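Local coordinates for uncharacterized protein, DUF633, LMOf2365_1472 (Listeria monocytogenes str. 4b F2365, PDB 3GNL) that is of unknown function but probably methylates N1 of adenine 22 in tRNA, using a Rossmann-like domain, at residues Y18-E23 and V118-L123; R24-G29 and D89-I94; D31-P36 and Q59-Q64; L35-V40 and S68-Q73; A45-A50 and Q73-K78. All coordinates share one frame; numbering follows the deposited sequence. Where two conformers were deposited one is given.

Interaction 1: Y18-E23 and V118-L123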
# COMPACT_ATOMS: atom_id res chain seq x y z
N TYR A 18 3.87 9.94 6.73
CA TYR A 18 4.99 9.87 5.80
C TYR A 18 5.05 11.06 4.86
O TYR A 18 5.94 11.13 4.03
CB TYR A 18 4.96 8.56 5.03
CG TYR A 18 5.20 7.36 5.95
CD1 TYR A 18 6.44 7.18 6.59
CD2 TYR A 18 4.20 6.42 6.16
CE1 TYR A 18 6.66 6.08 7.44
CE2 TYR A 18 4.41 5.29 7.01
CZ TYR A 18 5.65 5.13 7.62
OH TYR A 18 5.87 4.04 8.45
N ILE A 19 4.13 12.01 5.04
CA ILE A 19 4.15 13.26 4.24
C ILE A 19 4.71 14.29 5.20
O ILE A 19 4.11 14.56 6.20
CB ILE A 19 2.72 13.67 3.83
CG1 ILE A 19 2.10 12.60 2.92
CG2 ILE A 19 2.73 15.04 3.12
CD1 ILE A 19 0.58 12.75 2.65
N THR A 20 5.90 14.84 4.91
CA THR A 20 6.63 15.57 5.95
C THR A 20 7.26 16.89 5.51
O THR A 20 7.65 17.69 6.35
CB THR A 20 7.80 14.67 6.54
OG1 THR A 20 8.67 14.28 5.47
CG2 THR A 20 7.24 13.44 7.24
N LYS A 21 7.39 17.09 4.22
CA LYS A 21 8.30 18.14 3.72
C LYS A 21 7.57 19.26 2.99
O LYS A 21 8.09 19.81 1.99
CB LYS A 21 9.34 17.51 2.81
CG LYS A 21 10.23 16.47 3.50
CD LYS A 21 10.75 15.46 2.48
CE LYS A 21 11.61 16.13 1.42
NZ LYS A 21 11.77 15.27 0.22
N ASN A 22 6.36 19.59 3.44
CA ASN A 22 5.55 20.61 2.75
C ASN A 22 5.50 20.30 1.23
O ASN A 22 5.80 21.13 0.38
CB ASN A 22 6.12 22.02 3.05
CG ASN A 22 5.17 23.15 2.63
OD1 ASN A 22 5.58 24.07 1.92
ND2 ASN A 22 3.91 23.09 3.08
N GLU A 23 5.09 19.07 0.91
CA GLU A 23 5.12 18.46 -0.43
C GLU A 23 3.89 18.75 -1.31
O GLU A 23 2.83 19.07 -0.78
CB GLU A 23 5.26 16.91 -0.25
CG GLU A 23 5.99 16.57 1.10
CD GLU A 23 6.22 15.09 1.36
OE1 GLU A 23 5.60 14.27 0.65
OE2 GLU A 23 6.97 14.78 2.31
N VAL A 118 8.35 12.44 -9.67
CA VAL A 118 7.86 12.01 -8.35
C VAL A 118 8.99 11.38 -7.53
O VAL A 118 9.75 10.54 -8.06
CB VAL A 118 6.67 11.02 -8.50
CG1 VAL A 118 6.23 10.52 -7.13
CG2 VAL A 118 5.50 11.70 -9.21
N THR A 119 9.11 11.75 -6.26
CA THR A 119 10.21 11.27 -5.41
C THR A 119 9.78 10.39 -4.21
O THR A 119 10.61 9.91 -3.41
CB THR A 119 11.09 12.43 -4.89
OG1 THR A 119 10.26 13.43 -4.28
CG2 THR A 119 11.88 13.09 -6.05
N LYS A 120 8.47 10.21 -4.05
CA LYS A 120 7.98 9.42 -2.92
C LYS A 120 6.65 8.80 -3.29
O LYS A 120 5.77 9.46 -3.85
CB LYS A 120 7.89 10.25 -1.66
CG LYS A 120 7.44 9.49 -0.38
CD LYS A 120 7.82 10.15 0.95
CE LYS A 120 7.29 11.58 1.04
NZ LYS A 120 7.75 12.08 2.34
N LEU A 121 6.51 7.49 -3.01
CA LEU A 121 5.19 6.83 -3.11
C LEU A 121 4.89 6.32 -1.72
O LEU A 121 5.75 5.77 -1.03
CB LEU A 121 5.18 5.62 -4.07
CG LEU A 121 5.65 5.83 -5.50
CD1 LEU A 121 5.82 4.49 -6.30
CD2 LEU A 121 4.66 6.74 -6.21
N ILE A 122 3.64 6.52 -1.30
CA ILE A 122 3.16 5.95 -0.04
C ILE A 122 1.97 5.04 -0.39
O ILE A 122 0.91 5.52 -0.88
CB ILE A 122 2.67 7.02 0.93
CG1 ILE A 122 3.82 8.00 1.24
CG2 ILE A 122 2.21 6.34 2.21
CD1 ILE A 122 3.32 9.36 1.83
N LEU A 123 2.17 3.72 -0.25
CA LEU A 123 1.16 2.79 -0.80
C LEU A 123 0.62 1.97 0.36
O LEU A 123 1.36 1.55 1.26
CB LEU A 123 1.81 1.85 -1.84
CG LEU A 123 2.60 2.54 -2.93
CD1 LEU A 123 3.15 1.43 -3.85
CD2 LEU A 123 1.73 3.56 -3.69
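Lys120 reaches from strand 120-125 to the chain before strand 23-28, and its ammonium nitrogen is held by one acceptor in the loop and one at the start of strand 23-28. NZ donates to Tyr18 O at 2.7 Å, approaching nearly in line with the carbonyl bond. It also forms a salt bridge with Glu23, whose OE2 lies 2.8 Å from Lys120 NZ and offers its syn lone pair. The lysine chain leaves its strand with CG opposite the backbone N (chi1 -177°) and bends at chi3, which brings NZ within bonding distance of both oxygens.

Glu23 OE2 is itself gripped three times. Besides the lysine, Thr20 N comes from above the carboxylate plane in a 2.8 Å bond to Glu23 OE2, and Lys21 N reaches the same oxygen from its anti side. The other oxygen, OE1, is taken by Thr93 OG1 of strand 93-99.

Beside this polar network, Ile122 CD1 touches both Tyr18 CB and Ile19 CG1, 3.6 Å from the latter, and the two isoleucines cross at about a right angle. With both carboxylate oxygens engaged and a cation alongside, the buried Glu23 is probably held in its charged form, folding the loop around itself and tying it to the sheet.

Interaction 2: R24-G29 and D89-I94; sequences RIADIG and DAIDTI
Arg24 and Asp92 both begin with CG beside the backbone N (chi1 -60° and -58°), and a bend at chi3 of 65° then brings the guanidinium edge of the arginine to the Asp89-Ala90 backbone. There NE and NH2 grip a single atom, Asp89 O, side-on and almost exactly in the guanidinium plane; Arg24 NE lies 2.9 Å from Asp89 O. Ala90 O lies at the same edge, and its closest approach is to Arg24 CD at 3.3 Å. The Asp92 carboxylate is directed to the backbone instead: its OD2 accepts from Arg24 N at 2.9 Å through the anti lone pair, in a nearly straight bond.

Arg24 O in turn accepts two bonds, from Asp92 N at 2.7 Å and from Thr93 N at 3.1 Å. From here a regular parallel ladder starts, Ala26 N donating to Thr93 O at 2.9 Å, with Ile25 paired to Thr93 and Ala26 to Ile94. On the face carrying Ala26, Ile91 CG2 packs against its methyl, while farther along Ile28 CG1 meets Ile94 CG2 at 3.7 Å.

The pairing joins strands 23-28 and 93-99 at the middle of the sheet. Strand 45-52 adjoins the first and strand 120-125 the second; Leu35 and Pro36 of helix 34-41 pack on Asp27, and Ile85 covers Ala26 and Ile94 on the other face.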
# COMPACT_ATOMS: atom_id res chain seq x y z
N ARG A 24 4.04 18.64 -2.62
CA ARG A 24 2.91 18.61 -3.55
C ARG A 24 2.51 17.14 -3.73
O ARG A 24 3.30 16.30 -4.22
CB ARG A 24 3.23 19.28 -4.90
CG ARG A 24 3.61 20.75 -4.71
CD ARG A 24 4.07 21.37 -6.02
NE ARG A 24 3.03 21.44 -7.03
CZ ARG A 24 2.02 22.32 -7.06
NH1 ARG A 24 1.88 23.25 -6.10
NH2 ARG A 24 1.14 22.23 -8.04
N ILE A 25 1.31 16.82 -3.27
CA ILE A 25 0.89 15.39 -3.23
C ILE A 25 -0.26 15.08 -4.17
O ILE A 25 -1.05 15.95 -4.53
CB ILE A 25 0.53 14.94 -1.83
CG1 ILE A 25 -0.83 15.52 -1.39
CG2 ILE A 25 1.67 15.30 -0.80
CD1 ILE A 25 -1.33 15.02 -0.03
N ALA A 26 -0.38 13.82 -4.57
CA ALA A 26 -1.59 13.33 -5.23
C ALA A 26 -2.09 12.08 -4.53
O ALA A 26 -1.34 11.11 -4.40
CB ALA A 26 -1.37 13.07 -6.71
N ASP A 27 -3.34 12.13 -4.07
CA ASP A 27 -3.99 11.04 -3.38
C ASP A 27 -4.98 10.37 -4.34
O ASP A 27 -6.07 10.90 -4.59
CB ASP A 27 -4.70 11.58 -2.12
CG ASP A 27 -5.25 10.48 -1.24
OD1 ASP A 27 -4.88 9.31 -1.47
OD2 ASP A 27 -6.03 10.78 -0.31
N ILE A 28 -4.61 9.19 -4.80
CA ILE A 28 -5.36 8.47 -5.82
C ILE A 28 -6.46 7.64 -5.20
O ILE A 28 -6.17 6.78 -4.35
CB ILE A 28 -4.41 7.59 -6.59
CG1 ILE A 28 -3.21 8.41 -7.03
CG2 ILE A 28 -5.17 6.91 -7.74
CD1 ILE A 28 -3.54 9.62 -8.07
N GLY A 29 -7.70 7.82 -5.63
CA GLY A 29 -8.80 7.15 -4.94
C GLY A 29 -8.94 7.64 -3.52
O GLY A 29 -9.15 6.85 -2.56
N ASP A 89 1.75 19.73 -12.91
CA ASP A 89 1.40 19.70 -11.49
C ASP A 89 2.61 19.57 -10.57
O ASP A 89 2.51 19.91 -9.41
CB ASP A 89 0.39 18.60 -11.17
CG ASP A 89 -0.95 18.87 -11.75
OD1 ASP A 89 -1.40 20.03 -11.64
OD2 ASP A 89 -1.56 17.94 -12.34
N ALA A 90 3.76 19.12 -11.10
CA ALA A 90 4.97 19.01 -10.30
C ALA A 90 4.73 18.29 -8.96
O ALA A 90 5.05 18.78 -7.88
CB ALA A 90 5.59 20.39 -10.07
N ILE A 91 4.14 17.10 -9.04
CA ILE A 91 3.84 16.30 -7.84
C ILE A 91 5.10 15.63 -7.27
O ILE A 91 5.88 15.04 -8.04
CB ILE A 91 2.81 15.25 -8.22
CG1 ILE A 91 1.48 15.90 -8.65
CG2 ILE A 91 2.64 14.20 -7.10
CD1 ILE A 91 0.84 16.85 -7.65
N ASP A 92 5.31 15.74 -5.96
CA ASP A 92 6.46 15.18 -5.26
C ASP A 92 6.16 13.78 -4.72
O ASP A 92 7.03 12.89 -4.75
CB ASP A 92 6.90 16.07 -4.09
CG ASP A 92 7.26 17.48 -4.54
OD1 ASP A 92 8.19 17.57 -5.36
OD2 ASP A 92 6.59 18.44 -4.08
N THR A 93 4.93 13.62 -4.23
CA THR A 93 4.53 12.42 -3.50
C THR A 93 3.19 11.90 -4.03
O THR A 93 2.26 12.67 -4.17
CB THR A 93 4.44 12.74 -2.04
OG1 THR A 93 5.73 13.16 -1.60
CG2 THR A 93 4.05 11.48 -1.24
N ILE A 94 3.07 10.58 -4.27
CA ILE A 94 1.78 10.01 -4.63
C ILE A 94 1.37 9.01 -3.55
O ILE A 94 2.23 8.20 -3.13
CB ILE A 94 1.80 9.27 -5.98
CG1 ILE A 94 2.23 10.19 -7.14
CG2 ILE A 94 0.42 8.62 -6.27
CD1 ILE A 94 2.35 9.46 -8.45

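Interaction 3: D31-P36 and Q59-Q64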
# COMPACT_ATOMS: atom_id res chain seq x y z
N ASP A 31 -9.94 8.88 0.05
CA ASP A 31 -11.07 8.64 0.91
C ASP A 31 -11.65 9.97 1.37
O ASP A 31 -11.15 10.53 2.35
CB ASP A 31 -10.58 7.80 2.10
CG ASP A 31 -11.71 7.32 2.97
OD1 ASP A 31 -12.88 7.75 2.78
OD2 ASP A 31 -11.43 6.51 3.89
N HIS A 32 -12.68 10.50 0.68
CA HIS A 32 -13.28 11.81 1.01
C HIS A 32 -12.32 13.01 1.05
O HIS A 32 -12.70 14.07 1.55
CB HIS A 32 -14.07 11.75 2.30
CG HIS A 32 -15.27 10.85 2.25
ND1 HIS A 32 -15.17 9.48 2.17
CD2 HIS A 32 -16.60 11.13 2.29
CE1 HIS A 32 -16.39 8.95 2.15
NE2 HIS A 32 -17.27 9.93 2.24
N ALA A 33 -11.12 12.87 0.47
CA ALA A 33 -10.08 13.89 0.57
C ALA A 33 -9.72 14.16 2.03
O ALA A 33 -9.16 15.24 2.30
CB ALA A 33 -10.54 15.18 -0.13
N TYR A 34 -10.03 13.25 2.96
CA TYR A 34 -9.69 13.48 4.37
C TYR A 34 -8.19 13.68 4.52
O TYR A 34 -7.74 14.64 5.22
CB TYR A 34 -10.09 12.30 5.27
CG TYR A 34 -11.55 12.05 5.46
CD1 TYR A 34 -12.45 13.09 5.59
CD2 TYR A 34 -12.02 10.74 5.53
CE1 TYR A 34 -13.82 12.84 5.79
CE2 TYR A 34 -13.39 10.48 5.70
CZ TYR A 34 -14.27 11.55 5.82
OH TYR A 34 -15.60 11.31 6.00
N LEU A 35 -7.41 12.78 3.92
CA LEU A 35 -5.96 12.87 4.04
C LEU A 35 -5.37 14.15 3.43
O LEU A 35 -4.59 14.83 4.11
CB LEU A 35 -5.31 11.55 3.56
CG LEU A 35 -3.78 11.51 3.54
CD1 LEU A 35 -3.27 10.07 3.73
CD2 LEU A 35 -3.17 12.13 2.32
N PRO A 36 -5.75 14.53 2.20
CA PRO A 36 -5.30 15.80 1.63
C PRO A 36 -5.66 16.97 2.50
O PRO A 36 -4.84 17.87 2.70
CB PRO A 36 -6.04 15.87 0.31
CG PRO A 36 -6.23 14.42 -0.09
CD PRO A 36 -6.46 13.69 1.21
N GLN A 59 -17.96 13.50 -5.72
CA GLN A 59 -18.75 14.51 -5.01
C GLN A 59 -18.49 14.66 -3.53
O GLN A 59 -18.43 15.79 -3.02
CB GLN A 59 -20.24 14.28 -5.23
CG GLN A 59 -20.63 15.01 -6.45
CD GLN A 59 -21.24 14.17 -7.45
OE1 GLN A 59 -22.43 13.82 -7.34
NE2 GLN A 59 -20.48 13.85 -8.48
N SER A 60 -18.30 13.54 -2.84
CA SER A 60 -17.99 13.52 -1.42
C SER A 60 -16.66 14.25 -1.19
O SER A 60 -16.51 15.00 -0.21
CB SER A 60 -17.88 12.07 -0.97
OG SER A 60 -19.15 11.50 -0.70
N ALA A 61 -15.68 14.00 -2.07
CA ALA A 61 -14.36 14.65 -1.90
C ALA A 61 -14.43 16.14 -2.19
O ALA A 61 -13.85 16.94 -1.43
CB ALA A 61 -13.29 13.98 -2.75
N GLN A 62 -15.17 16.54 -3.24
CA GLN A 62 -15.38 17.96 -3.53
C GLN A 62 -16.00 18.67 -2.33
O GLN A 62 -15.55 19.79 -1.98
CB GLN A 62 -16.31 18.14 -4.73
CG GLN A 62 -15.65 18.00 -6.08
CD GLN A 62 -16.67 18.00 -7.23
OE1 GLN A 62 -17.62 17.22 -7.23
NE2 GLN A 62 -16.47 18.90 -8.22
N LYS A 63 -16.98 18.03 -1.70
CA LYS A 63 -17.71 18.66 -0.58
C LYS A 63 -16.84 18.77 0.65
O LYS A 63 -16.90 19.76 1.33
CB LYS A 63 -19.02 17.96 -0.26
CG LYS A 63 -20.09 18.22 -1.33
CD LYS A 63 -21.38 17.54 -0.97
CE LYS A 63 -22.51 17.83 -1.98
NZ LYS A 63 -23.15 19.18 -1.76
N GLN A 64 -15.99 17.78 0.90
CA GLN A 64 -15.10 17.86 2.05
C GLN A 64 -14.09 19.00 1.87
O GLN A 64 -13.80 19.74 2.84
CB GLN A 64 -14.38 16.51 2.26
CG GLN A 64 -13.26 16.54 3.30
CD GLN A 64 -13.75 16.80 4.71
OE1 GLN A 64 -14.76 16.26 5.15
NE2 GLN A 64 -13.01 17.63 5.43
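Van der Waals packing carries the contact between Ala33 and Ala61, whose CB atoms stand 4.0 Å apart where the turn before helix 34-41 meets helix 55-67. The backbones come close here as well, the CA atoms of His32 and Ala61 being 4.2 Å apart. Beside them the imidazole of His32 lies against Ser60, with its CD2 3.6 Å from Ser60 CB.

Contacts with carbonyl and amide oxygens form a second group. Gln64 has CG opposite its backbone N (chi1 171°), which sets it beside the His32 carbonyl; Gln64 CB is 3.0 Å from His32 O. A bend at chi2 then carries the amide to Tyr34, where OE1 meets the edge of the ring, 3.6 Å from Tyr34 CE1. The two side chains cross at about a right angle, their ring and amide planes 66° apart.

The turn that presents these groups is a type I' beta turn from Asp31 to Tyr34, with Ala33 at the N-cap of helix 34-41. It follows strand 23-28 of the Rossmann-like sheet, the region where related methyltransferases usually bind their cofactor.

Hydrogen bonds act within the turn. Tyr34 N closes it on Asp31 O at 3.0 Å, and His32 ND1 donates to Asp31 OD1 at 2.9 Å, close to the ring plane, which fixes the imidazole's rotation. Within the turn His32 CB also lies over the centre of the Tyr34 ring, a CH-pi arrangement, and Tyr34 OH hangs above one face of the imidazole, toward its rim.

Interaction 4: L35-V40 and S68-Q73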
# COMPACT_ATOMS: atom_id res chain seq x y z
N LEU A 35 -7.41 12.78 3.92
CA LEU A 35 -5.96 12.87 4.04
C LEU A 35 -5.37 14.15 3.43
O LEU A 35 -4.59 14.83 4.11
CB LEU A 35 -5.31 11.55 3.56
CG LEU A 35 -3.78 11.51 3.54
CD1 LEU A 35 -3.27 10.07 3.73
CD2 LEU A 35 -3.17 12.13 2.32
N PRO A 36 -5.75 14.53 2.20
CA PRO A 36 -5.30 15.80 1.63
C PRO A 36 -5.66 16.97 2.50
O PRO A 36 -4.84 17.87 2.70
CB PRO A 36 -6.04 15.87 0.31
CG PRO A 36 -6.23 14.42 -0.09
CD PRO A 36 -6.46 13.69 1.21
N CYS A 37 -6.87 16.98 3.06
CA CYS A 37 -7.25 18.12 3.91
C CYS A 37 -6.38 18.15 5.15
O CYS A 37 -5.92 19.22 5.53
CB CYS A 37 -8.73 18.08 4.28
SG CYS A 37 -9.89 18.45 2.85
N PHE A 38 -6.18 17.00 5.76
CA PHE A 38 -5.37 16.91 7.00
C PHE A 38 -3.94 17.38 6.72
O PHE A 38 -3.38 18.13 7.54
CB PHE A 38 -5.37 15.47 7.47
CG PHE A 38 -4.39 15.17 8.58
CD1 PHE A 38 -4.78 15.34 9.90
CD2 PHE A 38 -3.15 14.63 8.29
CE1 PHE A 38 -3.90 15.01 10.96
CE2 PHE A 38 -2.28 14.28 9.34
CZ PHE A 38 -2.66 14.47 10.67
N ALA A 39 -3.38 17.01 5.58
CA ALA A 39 -1.98 17.28 5.30
C ALA A 39 -1.79 18.74 4.88
O ALA A 39 -0.75 19.36 5.18
CB ALA A 39 -1.45 16.35 4.29
N VAL A 40 -2.77 19.30 4.18
CA VAL A 40 -2.66 20.72 3.83
C VAL A 40 -2.82 21.57 5.10
O VAL A 40 -2.04 22.51 5.34
CB VAL A 40 -3.69 21.09 2.74
CG1 VAL A 40 -3.83 22.64 2.58
CG2 VAL A 40 -3.26 20.47 1.43
N SER A 68 -13.77 22.37 4.19
CA SER A 68 -12.51 22.63 4.88
C SER A 68 -11.95 24.00 4.52
O SER A 68 -10.97 24.44 5.12
CB SER A 68 -11.49 21.54 4.54
OG SER A 68 -11.89 20.33 5.16
N GLY A 69 -12.54 24.66 3.53
CA GLY A 69 -12.02 25.94 3.05
C GLY A 69 -10.69 25.79 2.33
O GLY A 69 -9.87 26.71 2.31
N LEU A 70 -10.50 24.63 1.71
CA LEU A 70 -9.24 24.32 1.08
C LEU A 70 -9.28 24.26 -0.44
O LEU A 70 -8.37 23.72 -1.08
CB LEU A 70 -8.68 23.01 1.68
CG LEU A 70 -8.29 23.15 3.16
CD1 LEU A 70 -7.82 21.83 3.75
CD2 LEU A 70 -7.25 24.30 3.30
N THR A 71 -10.32 24.84 -1.04
CA THR A 71 -10.40 24.78 -2.50
C THR A 71 -9.20 25.41 -3.23
O THR A 71 -8.93 25.01 -4.37
CB THR A 71 -11.71 25.39 -3.02
OG1 THR A 71 -11.73 26.78 -2.67
CG2 THR A 71 -12.92 24.67 -2.42
N GLU A 72 -8.49 26.36 -2.60
CA GLU A 72 -7.34 27.00 -3.24
C GLU A 72 -6.08 26.12 -3.22
O GLU A 72 -5.18 26.32 -4.04
CB GLU A 72 -7.04 28.39 -2.64
CG GLU A 72 -8.04 29.49 -3.08
CD GLU A 72 -7.61 30.89 -2.66
OE1 GLU A 72 -8.33 31.53 -1.87
OE2 GLU A 72 -6.55 31.36 -3.12
N GLN A 73 -6.05 25.14 -2.31
CA GLN A 73 -4.86 24.27 -2.17
C GLN A 73 -5.05 22.83 -2.64
O GLN A 73 -4.08 22.10 -2.75
CB GLN A 73 -4.35 24.29 -0.73
CG GLN A 73 -3.50 25.56 -0.43
CD GLN A 73 -2.95 25.59 0.99
OE1 GLN A 73 -3.69 25.88 1.93
NE2 GLN A 73 -1.64 25.33 1.14
O HOH W 1 -0.33 23.82 3.59
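A water bridges the last residues of the contact: it donates to Val40 O at 2.8 Å and accepts from Gln73 NE2 at 3.2 Å. The Gln73 amide has a second acceptor in Ser46 O; NE2 thus donates to both the water and Ser46 O. Its oxygen faces Val40 instead, and Val40 CG1 lies 3.3 Å from Gln73 OE1. The valine directs this methyl toward the 68-73 loop because CG1 stands opposite the backbone N (chi1 167°), and it meets CB and CD of the glutamine as well as the oxygen.

Leu70 fills the middle of the interface with its two branches divided between two turns of helix 34-41. CD1 rests on Cys37, 3.7 Å from Cys37 O and a little farther from its CB, while CD2 touches Val40 CG1 at 3.9 Å. At the other end Cys37 SG and Ser68 OG lie 3.6 Å apart. The serine hydroxyl has partners in Gln64 O, in the last turn of helix 55-67, and Glu5 OE2 of the N-terminal segment.

Helix 55-67 ends at the start of the 68-73 segment in a Schellman motif, where Gly69 takes a positive phi and two bonds run back into the last turn. The chain then passes along helix 34-41 and enters edge strand 74-78, whose Ile74 packs on the same helix. Such a helix-to-strand connection, lying against the preceding helix of the layer, belongs to the beta-alpha-beta architecture of Rossmann-like folds.

Interaction 5: A45-A50 and Q73-K78; sequences ASFAIA and QIDVRK
Ala48 and Ala50 interlock with Gln73, Asp75 and Arg77 through a regular parallel ladder that joins strands 45-52 and 74-78. Ala48 N donates to Gln73 O and Asp75 N to Ala48 O; Ala50 N then donates to Asp75 O at 2.8 Å and Arg77 N to Ala50 O, so the chain of bonds alternates strictly between the two backbones. Just before the ladder, where the chain turns a corner at Ser46, Gln73 NE2 adds a rung to Ser46 O, arriving from above the carbonyl plane, and the water that also binds Val40 O links this nitrogen to Ala45 O.

The two faces differ. On one, Ala48 and Ala50 pack against Ile74 and Val76; Ala48 CB meets Ile74 CG1 at 4.1 Å. On the other, Phe47 has CG opposite its backbone N (chi1 170°), which lays the ring along the neighbouring strand and places its rim by Asp75: OD2 lies in the ring plane, 3.4 Å from Phe47 CZ, and the ring and carboxylate planes are 84° apart. Ile49 CD1 lies over one face of the Arg77 guanidinium, offset toward the rim.

This guanidinium is positioned from both shells. Asp75 of the first shell holds NH2, in a salt bridge of 3.0 Å between Arg77 NH2 and Asp75 OD2, and the outer partners Asp89 and Val84 O hold NH1. Helix 55-67, through Phe58, Gln62 and Val65, packs on Val76 and links the two strands: a classic beta-alpha-beta crossover, at the edge of a Rossmann-like sheet.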
# COMPACT_ATOMS: atom_id res chain seq x y z
N ALA A 45 1.63 19.25 3.70
CA ALA A 45 1.54 19.35 2.23
C ALA A 45 1.15 20.79 1.81
O ALA A 45 0.38 21.43 2.49
CB ALA A 45 0.49 18.37 1.67
N SER A 46 1.69 21.24 0.69
CA SER A 46 1.41 22.61 0.20
C SER A 46 0.33 22.65 -0.87
O SER A 46 -0.25 23.71 -1.13
CB SER A 46 2.70 23.26 -0.29
OG SER A 46 3.28 22.50 -1.34
N PHE A 47 0.05 21.49 -1.48
CA PHE A 47 -0.89 21.37 -2.57
C PHE A 47 -1.25 19.89 -2.63
O PHE A 47 -0.38 19.05 -2.36
CB PHE A 47 -0.26 21.83 -3.88
CG PHE A 47 -1.09 21.51 -5.08
CD1 PHE A 47 -2.22 22.26 -5.38
CD2 PHE A 47 -0.75 20.43 -5.91
CE1 PHE A 47 -3.01 21.93 -6.52
CE2 PHE A 47 -1.52 20.11 -7.02
CZ PHE A 47 -2.65 20.86 -7.34
N ALA A 48 -2.50 19.57 -2.96
CA ALA A 48 -2.91 18.19 -3.22
C ALA A 48 -3.84 18.07 -4.40
O ALA A 48 -4.71 18.93 -4.59
CB ALA A 48 -3.58 17.60 -2.01
N ILE A 49 -3.70 16.99 -5.15
CA ILE A 49 -4.74 16.49 -6.06
C ILE A 49 -5.45 15.35 -5.32
O ILE A 49 -4.78 14.45 -4.79
CB ILE A 49 -4.13 15.92 -7.35
CG1 ILE A 49 -3.36 17.03 -8.12
CG2 ILE A 49 -5.18 15.25 -8.21
CD1 ILE A 49 -2.42 16.48 -9.23
N ALA A 50 -6.77 15.41 -5.25
CA ALA A 50 -7.55 14.27 -4.79
C ALA A 50 -8.22 13.62 -5.99
O ALA A 50 -9.15 14.20 -6.58
CB ALA A 50 -8.55 14.71 -3.74
N GLN A 73 -6.05 25.14 -2.31
CA GLN A 73 -4.86 24.27 -2.17
C GLN A 73 -5.05 22.83 -2.64
O GLN A 73 -4.08 22.10 -2.75
CB GLN A 73 -4.35 24.29 -0.73
CG GLN A 73 -3.50 25.56 -0.43
CD GLN A 73 -2.95 25.59 0.99
OE1 GLN A 73 -3.69 25.88 1.93
NE2 GLN A 73 -1.64 25.33 1.14
N ILE A 74 -6.30 22.45 -2.91
CA ILE A 74 -6.64 21.07 -3.27
C ILE A 74 -7.57 21.01 -4.46
O ILE A 74 -8.67 21.60 -4.44
CB ILE A 74 -7.26 20.29 -2.12
CG1 ILE A 74 -6.35 20.38 -0.86
CG2 ILE A 74 -7.54 18.86 -2.55
CD1 ILE A 74 -6.97 19.79 0.33
N ASP A 75 -7.10 20.33 -5.49
CA ASP A 75 -7.86 20.12 -6.70
C ASP A 75 -8.46 18.73 -6.60
O ASP A 75 -7.74 17.74 -6.39
CB ASP A 75 -6.96 20.15 -7.94
CG ASP A 75 -6.45 21.57 -8.31
OD1 ASP A 75 -7.03 22.59 -7.83
OD2 ASP A 75 -5.47 21.64 -9.10
N VAL A 76 -9.77 18.64 -6.71
CA VAL A 76 -10.42 17.35 -6.81
C VAL A 76 -10.67 17.07 -8.28
O VAL A 76 -11.29 17.88 -8.99
CB VAL A 76 -11.72 17.29 -6.01
CG1 VAL A 76 -12.36 15.88 -6.08
CG2 VAL A 76 -11.46 17.73 -4.56
N ARG A 77 -10.16 15.94 -8.74
CA ARG A 77 -10.25 15.58 -10.13
C ARG A 77 -10.81 14.17 -10.37
O ARG A 77 -10.48 13.22 -9.64
CB ARG A 77 -8.86 15.65 -10.74
CG ARG A 77 -8.27 17.07 -10.72
CD ARG A 77 -6.92 17.12 -11.39
NE ARG A 77 -6.20 18.37 -11.09
CZ ARG A 77 -4.95 18.64 -11.48
NH1 ARG A 77 -4.22 17.75 -12.17
NH2 ARG A 77 -4.39 19.81 -11.16
N LYS A 78 -11.67 14.05 -11.38
CA LYS A 78 -12.20 12.76 -11.82
C LYS A 78 -11.30 12.13 -12.89
O LYS A 78 -10.98 12.76 -13.91
CB LYS A 78 -13.64 12.91 -12.33
CG LYS A 78 -14.26 11.58 -12.79
CD LYS A 78 -15.64 11.33 -12.18
CE LYS A 78 -16.74 12.12 -12.88
NZ LYS A 78 -18.13 11.59 -12.61
O HOH W 1 -0.33 23.82 3.59

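Overall arrangement
The five contacts illustrate how a Rossmann-like domain is built from nested and crossing connections. Interaction 1 closes the longest loop and holds the other four within it; its centre is 8 Å from that of interaction 2, and Glu23 OE1 to Thr93 OG1, 2.5 Å apart, joins them. Interactions 2 and 5 are also 8 Å apart, sharing the sheet through strands 23-28 and 45-52 and a salt bridge from Asp89 OD2 to Arg77 NH1 at 2.7 Å. Interactions 3 and 4 share Leu35 and Pro36 at the start of helix 34-41, and interaction 4 shares Gln73 and a water with interaction 5, 7 Å away. The turn 31-34 probably lies near the cofactor site.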